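Long-range contacts in pyocyanin demethylase (Mycobacterium fortuitum subsp. fortuitum DSM 46621 = ATCC 6841, PDB 5K21), which removes the N-methyl group of pyocyanin by a tautomerizing demethylation, leaving phenazin-1-ol, and thereby degrades this Pseudomonas aeruginosa phenazine: residues 38-43 with 60-65; 68-73 with 92-97; 73-78 with 86-91; 96-101 with 116-121. All blocks are in the same frame, centred on the assembly; numbering follows the deposited sequence.

Contact 1: residues 38-43 with 60-65; sequences DMDIFS and CFFTNV. With CA (calcium ion), chain G; 6QF (phenazin-1-ol), chain F.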
# COMPACT_ATOMS: atom_id res chain seq x y z
N ASP B 38 5.77 7.81 -11.88
CA ASP B 38 6.07 8.89 -10.98
C ASP B 38 5.32 8.67 -9.68
O ASP B 38 4.39 7.85 -9.60
CB ASP B 38 5.73 10.23 -11.63
CG ASP B 38 6.66 10.55 -12.80
OD1 ASP B 38 7.74 9.94 -12.88
OD2 ASP B 38 6.34 11.43 -13.62
N MET B 39 5.73 9.39 -8.65
CA MET B 39 5.18 9.12 -7.33
C MET B 39 5.25 10.36 -6.47
O MET B 39 6.22 11.11 -6.52
CB MET B 39 5.98 7.97 -6.72
CG MET B 39 5.65 7.55 -5.34
SD MET B 39 6.94 6.41 -4.82
CE MET B 39 7.18 5.39 -6.24
N ASP B 40 4.20 10.55 -5.67
CA ASP B 40 4.17 11.60 -4.66
C ASP B 40 4.10 10.96 -3.30
O ASP B 40 3.31 10.04 -3.08
CB ASP B 40 2.97 12.52 -4.83
CG ASP B 40 3.00 13.30 -6.11
OD1 ASP B 40 4.05 13.32 -6.82
OD2 ASP B 40 1.96 13.91 -6.42
N ILE B 41 4.91 11.47 -2.37
CA ILE B 41 4.87 11.05 -0.97
C ILE B 41 4.63 12.31 -0.15
O ILE B 41 5.23 13.35 -0.43
CB ILE B 41 6.17 10.32 -0.57
CG1 ILE B 41 6.29 9.01 -1.39
CG2 ILE B 41 6.18 10.00 0.92
CD1 ILE B 41 7.63 8.32 -1.32
N PHE B 42 3.70 12.25 0.80
CA PHE B 42 3.27 13.50 1.42
C PHE B 42 2.77 13.28 2.84
O PHE B 42 2.43 12.17 3.26
CB PHE B 42 2.15 14.15 0.61
CG PHE B 42 0.97 13.24 0.41
CD1 PHE B 42 0.96 12.30 -0.61
CD2 PHE B 42 -0.10 13.28 1.28
CE1 PHE B 42 -0.13 11.44 -0.78
CE2 PHE B 42 -1.16 12.43 1.13
CZ PHE B 42 -1.18 11.50 0.10
N SER B 43 2.70 14.39 3.58
CA SER B 43 2.11 14.46 4.90
C SER B 43 1.31 15.74 4.98
O SER B 43 1.61 16.71 4.28
CB SER B 43 3.17 14.42 6.02
OG SER B 43 4.17 15.42 5.84
N CYS B 60 1.15 8.38 -3.48
CA CYS B 60 0.42 8.23 -4.72
C CYS B 60 1.38 7.76 -5.80
O CYS B 60 2.50 8.26 -5.89
CB CYS B 60 -0.24 9.54 -5.15
SG CYS B 60 -1.61 10.05 -4.08
N PHE B 61 0.93 6.78 -6.57
CA PHE B 61 1.69 6.20 -7.68
C PHE B 61 0.94 6.47 -8.97
O PHE B 61 -0.24 6.12 -9.08
CB PHE B 61 1.87 4.70 -7.49
CG PHE B 61 2.38 4.32 -6.13
CD1 PHE B 61 1.50 4.10 -5.08
CD2 PHE B 61 3.73 4.19 -5.91
CE1 PHE B 61 1.99 3.78 -3.80
CE2 PHE B 61 4.22 3.86 -4.65
CZ PHE B 61 3.34 3.64 -3.60
N PHE B 62 1.61 7.08 -9.95
CA PHE B 62 1.01 7.37 -11.25
C PHE B 62 1.02 6.08 -12.08
O PHE B 62 2.06 5.65 -12.58
CB PHE B 62 1.77 8.52 -11.91
CG PHE B 62 1.54 9.85 -11.25
CD1 PHE B 62 2.18 10.17 -10.05
CD2 PHE B 62 0.68 10.78 -11.81
CE1 PHE B 62 1.96 11.37 -9.42
CE2 PHE B 62 0.46 12.01 -11.18
CZ PHE B 62 1.11 12.30 -9.98
N THR B 63 -0.14 5.46 -12.22
CA THR B 63 -0.25 4.19 -12.91
C THR B 63 -0.49 4.36 -14.40
O THR B 63 -0.20 3.46 -15.18
CB THR B 63 -1.40 3.37 -12.30
OG1 THR B 63 -2.60 4.14 -12.34
CG2 THR B 63 -1.09 3.03 -10.86
N ASN B 64 -1.01 5.51 -14.81
CA ASN B 64 -1.33 5.73 -16.21
C ASN B 64 -1.39 7.23 -16.42
O ASN B 64 -2.07 7.94 -15.67
CB ASN B 64 -2.66 5.07 -16.60
CG ASN B 64 -2.85 5.02 -18.09
OD1 ASN B 64 -3.22 6.00 -18.71
ND2 ASN B 64 -2.52 3.89 -18.69
N VAL B 65 -0.63 7.72 -17.39
CA VAL B 65 -0.58 9.14 -17.69
C VAL B 65 -0.83 9.32 -19.18
O VAL B 65 -0.08 8.80 -20.01
CB VAL B 65 0.76 9.79 -17.29
CG1 VAL B 65 0.77 11.28 -17.66
CG2 VAL B 65 1.03 9.62 -15.79
CA CA G . 8.53 11.05 -14.91
C4 6QF F . -1.35 14.20 -2.85
C5 6QF F . -0.21 14.55 -3.71
C6 6QF F . 0.64 15.57 -3.42
C10 6QF F . -3.40 13.71 -1.08
C13 6QF F . -5.37 12.37 -0.48
C15 6QF F . -4.20 11.86 -2.49
C1 6QF F . 0.46 16.34 -2.23
C2 6QF F . -0.56 16.06 -1.40
C3 6QF F . -1.52 14.98 -1.64
N7 6QF F . -2.54 14.72 -0.80
N8 6QF F . -2.22 13.19 -3.14
C9 6QF F . -3.24 12.92 -2.27
C11 6QF F . -4.52 13.36 -0.21
C14 6QF F . -5.21 11.58 -1.66
O19 6QF F . -0.06 13.82 -4.83

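Contact 2: residues 68-73 with 92-97; sequences DNPMTY and PHTLAP. With 6QF (phenazin-1-ol), chain F.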
# COMPACT_ATOMS: atom_id res chain seq x y z
N ASP B 68 -4.93 13.60 -21.25
CA ASP B 68 -6.29 13.82 -20.78
C ASP B 68 -6.48 13.42 -19.32
O ASP B 68 -7.28 14.05 -18.61
CB ASP B 68 -7.27 13.03 -21.65
N ASN B 69 -5.77 12.40 -18.83
CA ASN B 69 -6.06 11.88 -17.50
C ASN B 69 -4.85 11.21 -16.88
O ASN B 69 -4.46 10.11 -17.30
CB ASN B 69 -7.22 10.89 -17.57
N PRO B 70 -4.24 11.81 -15.86
CA PRO B 70 -3.24 11.07 -15.08
C PRO B 70 -3.88 10.32 -13.92
O PRO B 70 -4.43 10.94 -13.01
CB PRO B 70 -2.30 12.19 -14.58
CG PRO B 70 -3.19 13.38 -14.45
CD PRO B 70 -4.35 13.21 -15.42
N MET B 71 -3.85 9.00 -13.97
CA MET B 71 -4.43 8.15 -12.94
C MET B 71 -3.40 7.86 -11.86
O MET B 71 -2.24 7.56 -12.16
CB MET B 71 -4.90 6.82 -13.53
CG MET B 71 -6.09 6.90 -14.47
SD MET B 71 -7.66 7.19 -13.64
CE MET B 71 -7.77 5.79 -12.54
N THR B 72 -3.83 7.95 -10.59
CA THR B 72 -2.97 7.60 -9.47
C THR B 72 -3.65 6.56 -8.61
O THR B 72 -4.86 6.62 -8.36
CB THR B 72 -2.61 8.77 -8.52
OG1 THR B 72 -3.80 9.42 -8.07
CG2 THR B 72 -1.66 9.75 -9.17
N TYR B 73 -2.83 5.63 -8.14
CA TYR B 73 -3.15 4.77 -7.01
C TYR B 73 -2.61 5.46 -5.76
O TYR B 73 -1.41 5.72 -5.66
CB TYR B 73 -2.54 3.39 -7.21
CG TYR B 73 -2.48 2.58 -5.95
CD1 TYR B 73 -3.61 2.41 -5.17
CD2 TYR B 73 -1.30 1.98 -5.54
CE1 TYR B 73 -3.57 1.69 -4.00
CE2 TYR B 73 -1.25 1.24 -4.36
CZ TYR B 73 -2.39 1.09 -3.61
OH TYR B 73 -2.37 0.36 -2.44
N PRO B 92 -8.44 9.63 -11.26
CA PRO B 92 -7.68 10.74 -11.84
C PRO B 92 -7.07 11.60 -10.74
O PRO B 92 -7.66 11.79 -9.68
CB PRO B 92 -8.72 11.50 -12.66
CG PRO B 92 -9.76 10.47 -13.00
CD PRO B 92 -9.81 9.55 -11.81
N HIS B 93 -5.87 12.09 -11.00
CA HIS B 93 -5.14 12.90 -10.04
C HIS B 93 -5.11 14.33 -10.59
O HIS B 93 -4.11 14.81 -11.12
CB HIS B 93 -3.73 12.34 -9.83
CG HIS B 93 -3.01 12.93 -8.66
ND1 HIS B 93 -2.09 13.95 -8.79
CD2 HIS B 93 -3.07 12.65 -7.33
CE1 HIS B 93 -1.62 14.27 -7.60
NE2 HIS B 93 -2.20 13.49 -6.70
N THR B 94 -6.26 14.97 -10.48
CA THR B 94 -6.52 16.31 -10.98
C THR B 94 -7.05 17.16 -9.83
O THR B 94 -7.19 16.68 -8.70
CB THR B 94 -7.52 16.29 -12.14
OG1 THR B 94 -8.83 15.98 -11.63
CG2 THR B 94 -7.13 15.24 -13.16
N LEU B 95 -7.35 18.42 -10.11
CA LEU B 95 -7.91 19.29 -9.08
C LEU B 95 -9.37 18.95 -8.74
O LEU B 95 -9.88 19.46 -7.75
CB LEU B 95 -7.77 20.75 -9.50
CG LEU B 95 -6.36 21.12 -9.97
CD1 LEU B 95 -6.28 22.58 -10.38
CD2 LEU B 95 -5.32 20.79 -8.90
N ALA B 96 -10.04 18.14 -9.55
CA ALA B 96 -11.42 17.79 -9.27
C ALA B 96 -11.53 16.99 -7.97
O ALA B 96 -10.60 16.27 -7.59
CB ALA B 96 -12.02 16.97 -10.40
N PRO B 97 -12.65 17.08 -7.27
CA PRO B 97 -12.83 16.23 -6.09
C PRO B 97 -12.72 14.77 -6.50
O PRO B 97 -13.14 14.38 -7.58
CB PRO B 97 -14.26 16.57 -5.63
CG PRO B 97 -14.63 17.82 -6.31
CD PRO B 97 -13.84 17.90 -7.57
C4 6QF F . -1.35 14.20 -2.85
C5 6QF F . -0.21 14.55 -3.71
C6 6QF F . 0.64 15.57 -3.42
C10 6QF F . -3.40 13.71 -1.08
C13 6QF F . -5.37 12.37 -0.48
C15 6QF F . -4.20 11.86 -2.49
C1 6QF F . 0.46 16.34 -2.23
C2 6QF F . -0.56 16.06 -1.40
C3 6QF F . -1.52 14.98 -1.64
N7 6QF F . -2.54 14.72 -0.80
N8 6QF F . -2.22 13.19 -3.14
C9 6QF F . -3.24 12.92 -2.27
C11 6QF F . -4.52 13.36 -0.21
C14 6QF F . -5.21 11.58 -1.66
O19 6QF F . -0.06 13.82 -4.83

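Contact 3: residues 73-78 with 86-91; sequences YCELTI and FARSLT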
# COMPACT_ATOMS: atom_id res chain seq x y z
N TYR B 73 -2.83 5.63 -8.14
CA TYR B 73 -3.15 4.77 -7.01
C TYR B 73 -2.61 5.46 -5.76
O TYR B 73 -1.41 5.72 -5.66
CB TYR B 73 -2.54 3.39 -7.21
CG TYR B 73 -2.48 2.58 -5.95
CD1 TYR B 73 -3.61 2.41 -5.17
CD2 TYR B 73 -1.30 1.98 -5.54
CE1 TYR B 73 -3.57 1.69 -4.00
CE2 TYR B 73 -1.25 1.24 -4.36
CZ TYR B 73 -2.39 1.09 -3.61
OH TYR B 73 -2.37 0.36 -2.44
N CYS B 74 -3.51 5.81 -4.83
CA CYS B 74 -3.13 6.52 -3.62
C CYS B 74 -3.50 5.72 -2.38
O CYS B 74 -4.55 5.05 -2.34
CB CYS B 74 -3.79 7.88 -3.52
SG CYS B 74 -3.30 9.03 -4.78
N GLU B 75 -2.62 5.78 -1.40
CA GLU B 75 -2.81 5.22 -0.07
C GLU B 75 -2.61 6.32 0.95
O GLU B 75 -1.65 7.10 0.85
CB GLU B 75 -1.82 4.08 0.22
CG GLU B 75 -2.14 2.73 -0.39
CD GLU B 75 -3.16 1.93 0.43
OE1 GLU B 75 -3.70 2.47 1.44
OE2 GLU B 75 -3.40 0.76 0.08
N LEU B 76 -3.51 6.38 1.93
CA LEU B 76 -3.52 7.44 2.92
C LEU B 76 -3.77 6.85 4.29
O LEU B 76 -4.63 5.97 4.44
CB LEU B 76 -4.63 8.46 2.58
CG LEU B 76 -4.81 9.67 3.51
CD1 LEU B 76 -3.61 10.60 3.37
CD2 LEU B 76 -6.10 10.38 3.14
N THR B 77 -3.05 7.35 5.28
CA THR B 77 -3.31 7.07 6.68
C THR B 77 -3.53 8.38 7.42
O THR B 77 -2.67 9.26 7.41
CB THR B 77 -2.19 6.31 7.36
OG1 THR B 77 -2.01 5.06 6.71
CG2 THR B 77 -2.50 6.07 8.85
N ILE B 78 -4.67 8.47 8.09
CA ILE B 78 -5.04 9.60 8.93
C ILE B 78 -4.84 9.19 10.37
O ILE B 78 -5.24 8.08 10.76
CB ILE B 78 -6.50 9.99 8.66
CG1 ILE B 78 -6.59 10.71 7.32
CG2 ILE B 78 -7.07 10.82 9.84
CD1 ILE B 78 -8.02 10.84 6.78
N PHE B 86 -7.69 4.48 7.45
CA PHE B 86 -6.98 4.05 6.25
C PHE B 86 -7.86 4.23 5.03
O PHE B 86 -9.03 3.86 5.06
CB PHE B 86 -6.57 2.59 6.35
CG PHE B 86 -5.88 2.24 7.62
CD1 PHE B 86 -4.91 3.06 8.13
CD2 PHE B 86 -6.24 1.10 8.31
CE1 PHE B 86 -4.28 2.75 9.32
CE2 PHE B 86 -5.63 0.78 9.50
CZ PHE B 86 -4.65 1.59 10.00
N ALA B 87 -7.30 4.79 3.96
CA ALA B 87 -8.05 5.02 2.75
C ALA B 87 -7.18 4.75 1.53
O ALA B 87 -5.95 4.84 1.59
CB ALA B 87 -8.57 6.46 2.69
N ARG B 88 -7.84 4.43 0.42
CA ARG B 88 -7.12 4.19 -0.82
C ARG B 88 -8.01 4.58 -1.99
O ARG B 88 -9.23 4.59 -1.89
CB ARG B 88 -6.67 2.73 -0.96
CG ARG B 88 -7.84 1.76 -1.07
CD ARG B 88 -7.33 0.33 -1.02
NE ARG B 88 -6.71 -0.09 -2.27
CZ ARG B 88 -5.84 -1.09 -2.37
NH1 ARG B 88 -5.46 -1.74 -1.27
NH2 ARG B 88 -5.33 -1.43 -3.55
N SER B 89 -7.37 4.92 -3.11
CA SER B 89 -8.09 5.34 -4.29
C SER B 89 -7.31 4.93 -5.54
O SER B 89 -6.09 4.73 -5.50
CB SER B 89 -8.34 6.85 -4.32
OG SER B 89 -7.13 7.60 -4.20
N LEU B 90 -8.06 4.77 -6.63
CA LEU B 90 -7.50 4.69 -7.98
C LEU B 90 -8.35 5.64 -8.81
O LEU B 90 -9.46 5.28 -9.23
CB LEU B 90 -7.52 3.27 -8.52
CG LEU B 90 -7.00 3.13 -9.96
CD1 LEU B 90 -5.50 3.38 -9.99
CD2 LEU B 90 -7.31 1.76 -10.54
N THR B 91 -7.88 6.86 -9.00
CA THR B 91 -8.73 7.90 -9.59
C THR B 91 -7.85 8.81 -10.41
O THR B 91 -6.63 8.82 -10.24
CB THR B 91 -9.45 8.73 -8.52
OG1 THR B 91 -8.46 9.45 -7.76
CG2 THR B 91 -10.25 7.87 -7.56

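Contact 4: residues 96-101 with 116-121; sequences APFTMA and LTVSGV. With 6QF (phenazin-1-ol), chain F.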
# COMPACT_ATOMS: atom_id res chain seq x y z
N ALA B 96 -10.04 18.14 -9.55
CA ALA B 96 -11.42 17.79 -9.27
C ALA B 96 -11.53 16.99 -7.97
O ALA B 96 -10.60 16.27 -7.59
CB ALA B 96 -12.02 16.97 -10.40
N PRO B 97 -12.65 17.08 -7.27
CA PRO B 97 -12.83 16.23 -6.09
C PRO B 97 -12.72 14.77 -6.50
O PRO B 97 -13.14 14.38 -7.58
CB PRO B 97 -14.26 16.57 -5.63
CG PRO B 97 -14.63 17.82 -6.31
CD PRO B 97 -13.84 17.90 -7.57
N PHE B 98 -12.13 13.97 -5.63
CA PHE B 98 -12.12 12.53 -5.85
C PHE B 98 -12.40 11.84 -4.53
O PHE B 98 -12.16 12.39 -3.45
CB PHE B 98 -10.80 12.03 -6.45
CG PHE B 98 -9.60 12.33 -5.59
CD1 PHE B 98 -8.99 13.57 -5.64
CD2 PHE B 98 -9.08 11.36 -4.75
CE1 PHE B 98 -7.87 13.84 -4.85
CE2 PHE B 98 -7.96 11.62 -3.95
CZ PHE B 98 -7.37 12.86 -4.01
N THR B 99 -12.94 10.63 -4.63
CA THR B 99 -13.41 9.88 -3.48
C THR B 99 -12.57 8.63 -3.32
O THR B 99 -12.40 7.85 -4.26
CB THR B 99 -14.89 9.54 -3.63
OG1 THR B 99 -15.64 10.76 -3.65
CG2 THR B 99 -15.36 8.67 -2.45
N MET B 100 -12.06 8.45 -2.12
CA MET B 100 -11.27 7.31 -1.70
C MET B 100 -12.15 6.37 -0.91
O MET B 100 -13.16 6.78 -0.32
CB MET B 100 -10.09 7.75 -0.81
CG MET B 100 -9.28 8.91 -1.35
SD MET B 100 -7.84 9.26 -0.31
CE MET B 100 -6.79 7.86 -0.70
N ALA B 101 -11.80 5.10 -0.94
CA ALA B 101 -12.47 4.10 -0.13
C ALA B 101 -11.78 4.06 1.23
O ALA B 101 -10.56 3.98 1.30
CB ALA B 101 -12.42 2.72 -0.79
N LEU B 116 -14.10 8.73 1.57
CA LEU B 116 -13.45 9.98 1.93
C LEU B 116 -13.27 10.78 0.65
O LEU B 116 -12.57 10.32 -0.27
CB LEU B 116 -12.13 9.69 2.63
CG LEU B 116 -11.27 10.82 3.19
CD1 LEU B 116 -10.27 10.25 4.16
CD2 LEU B 116 -10.49 11.53 2.09
N THR B 117 -13.91 11.94 0.57
CA THR B 117 -13.84 12.76 -0.62
C THR B 117 -12.88 13.91 -0.39
O THR B 117 -13.04 14.70 0.56
CB THR B 117 -15.22 13.26 -1.02
OG1 THR B 117 -16.04 12.13 -1.33
CG2 THR B 117 -15.13 14.18 -2.23
N VAL B 118 -11.91 14.03 -1.27
CA VAL B 118 -10.89 15.07 -1.21
C VAL B 118 -11.29 16.17 -2.17
O VAL B 118 -11.50 15.92 -3.36
CB VAL B 118 -9.52 14.52 -1.57
CG1 VAL B 118 -8.44 15.62 -1.46
CG2 VAL B 118 -9.19 13.34 -0.71
N SER B 119 -11.44 17.38 -1.65
CA SER B 119 -11.81 18.54 -2.45
C SER B 119 -10.78 19.64 -2.24
O SER B 119 -10.15 19.74 -1.18
CB SER B 119 -13.23 19.02 -2.10
OG SER B 119 -13.30 19.42 -0.74
N GLY B 120 -10.57 20.42 -3.29
CA GLY B 120 -9.62 21.52 -3.26
C GLY B 120 -8.19 21.08 -3.07
O GLY B 120 -7.40 21.81 -2.46
N VAL B 121 -7.84 19.90 -3.58
CA VAL B 121 -6.49 19.39 -3.38
C VAL B 121 -5.51 20.40 -3.94
O VAL B 121 -5.74 21.00 -5.00
CB VAL B 121 -6.34 18.00 -4.04
CG1 VAL B 121 -6.34 18.11 -5.57
CG2 VAL B 121 -5.10 17.29 -3.52
C4 6QF F . -1.35 14.20 -2.85
C5 6QF F . -0.21 14.55 -3.71
C6 6QF F . 0.64 15.57 -3.42
C10 6QF F . -3.40 13.71 -1.08
C13 6QF F . -5.37 12.37 -0.48
C15 6QF F . -4.20 11.86 -2.49
C1 6QF F . 0.46 16.34 -2.23
C2 6QF F . -0.56 16.06 -1.40
C3 6QF F . -1.52 14.98 -1.64
N7 6QF F . -2.54 14.72 -0.80
N8 6QF F . -2.22 13.19 -3.14
C9 6QF F . -3.24 12.92 -2.27
C11 6QF F . -4.52 13.36 -0.21
C14 6QF F . -5.21 11.58 -1.66
O19 6QF F . -0.06 13.82 -4.83

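Contact 1: residues 38-43 with 60-65
C60 and D40 form a hydrogen-bonded antiparallel pair in the hairpin of strands 39-48 and 51-65, part of the eight-stranded barrel of the allene oxide cyclase-like fold. C60 N donates to D40 O at 2.8 Å, and C60 O takes D40 N in return. Side chains of this pair face the phenazin-1-ol pocket: C60 SG, disulfide-bonded to C74, lies 3.3 Å from N8 of the ligand, and D40 OD2 accepts a 2.6 Å hydrogen bond from its hydroxyl O19. F42 joins them there, laying one ring face flat under the ligand, with ring carbon C3 of phenazin-1-ol 3.5 Å above its plane.

F61, next along, turns to the other side of the sheet, where M39 runs alongside it. The M39 chain bends at chi3 (-43°), which brings CE to the F61 ring edge as apolar packing; the Met-aromatic contact is made by M39 SD, 4.8 Å from the F61 centroid and oblique to the ring. M39 also packs on M39 of both neighbouring subunits.

F62 adds one more backbone bond beyond the paired residues, its N to D38 O. Its ring edge meets that same oxygen, while the D38 carboxylate grips calcium with both oxygens, OD1 at 2.4 Å and OD2 at 2.6 Å.

Contact 2: residues 68-73 with 92-97
T72 and H93 meet side chain to side chain where the loop after strand 83-92 folds back over the start of strand 70-80, at one end of the barrel. The backbones are tied just before them: M71 and P92 form a non-hydrogen-bonded antiparallel pair, and H93 N donates to P70 O at 2.7 Å.

T72 sends both branches to the histidine. Its CG2 presses on H93 CB at 3.4 Å, and its OG1, held between the backbone N and the carbonyl carbon (chi1 54°), lies 3.4 Å from H93 CD2, oblique to the ring. On the other side of the contact, chi1 of -168° carries the imidazole away from its own backbone N and into the pocket, where NE2 donates to phenazin-1-ol O19 at 2.9 Å. That oxygen meets the ring at its edge and is itself bonded to D40, so histidine and aspartate hold one hydroxyl between them. F62 stacks edge-to-face with H93, and T72 packs on F62 as well, so both probably help to fix the tilt of the imidazole.

Nearer the surface the prolines do the packing. P70 and T94 cross at about a right angle, and T94 OG1 accepts from A96 N to make an ST turn. M71, bent at chi2 and chi3, curls back beside the proline ring of P92, with M71 SD 3.7 Å from P92 CD.

Contact 3: residues 73-78 with 86-91
This is a fully buried ladder between two antiparallel neighbours, strands 70-80 and 83-92, in the wall of the barrel, with one side turned to the interior and the other to the neighbouring subunits. Five successive pairs run from Y73 with L90 to T77 with F86. C74 with S89 and L76 with A87 are the hydrogen-bonded ones, each closed by two N-H to O bonds.

The side chains of these two pairs point into the barrel. C74, itself a pocket residue, touches the phenazin-1-ol, and S89 OG comes to 3.4 Å from C74 CB; further along, L76 CB lies 4.4 Å from A87 CB. The pairing is that of a beta hairpin, one of the up-and-down connections from which the closed antiparallel barrel of the allene oxide cyclase-like fold is built.

On the outer side, Y73, E75 and R88 form a polar cluster. Y73 OH donates to E75 OE2 at 2.8 Å, which accepts on its anti lone pair, the one away from OE1. That same OE2 is 3.5 Å from R88 NH1 but lies over the guanidinium face, so this salt bridge rests on charge alone. E75 OE1 forms a salt bridge with R88 NH1 of the third subunit; the equivalent pair with the second subunit is long and weak. The tyrosine ring crosses the guanidinium obliquely, their planes 39° apart, with Y73 CE1 3.6 Å from R88 NH2. R88 NH2 donates to T77 OG1 of the second subunit, and T77 OG1 here takes R88 NH2 of the third. Beside it, T77 CG2 lies in the plane of the F86 ring, 3.8 Å from CE1.

Contact 4: residues 96-101 with 116-121
F98 and V118 make the apolar centre, side by side on the inner wall of the barrel. V118 CB sits over one face of the phenylalanine ring, 3.9 Å from its centroid, a CH-pi contact displaced toward the rim. A chi1 of 60° sets F98 CG between its backbone N and carbonyl carbon; the ring edge then reaches the phenazin-1-ol, CZ 3.4 Å from ligand C14. M100 extends the same surface: its SD touches L116 CD2 at 4.2 Å and lies 3.8 Å from that C14, and V118 CG2 approaches the neighbouring ligand carbon, C13.

Around this core, strands 98-105 and 114-119 pair as an antiparallel hairpin. V118 N donates to F98 O at 2.7 Å and F98 N answers to V118 O. M100 N donates to L116 O, and L116 N returns to M100 O. Where the pairing runs out, P97 has no N-H to give, but its CA still comes within 3.1 Å of V118 O.

The outer side is polar. T99 OG1 and T117 OG1 share a 2.7 Å hydrogen bond; with chi1 of -64° and -63°, the two hydroxyls meet across the non-hydrogen-bonded pair. The chemistry thus divides by side: an apolar inner wall that offers carbon and sulfur contacts to the phenazine ring without the hydroxyl, and a hydroxyl pair on the outside.

Contacts 1 and 3 are buried, contact 4 is partly so, and contact 2 lies at the surface. Neighbouring strands 51-65 and 70-80 tie contact 1 to contacts 2 and 3, the C60-C74 disulfide adding a covalent link to the latter. Contact 3 nests within the loop closed by contact 2 and shares Y73 with it; contact 4 takes up A96 and P97 where contact 2 ends, and R88 O of contact 3 probably bonds A101 N of contact 4. Around phenazin-1-ol, contact 1 supplies both the carboxylate and a stacked ring, contact 2 the imidazole, contact 4 apolar packing. Charged pairing between subunits belongs to contact 3, and calcium binding to contact 1.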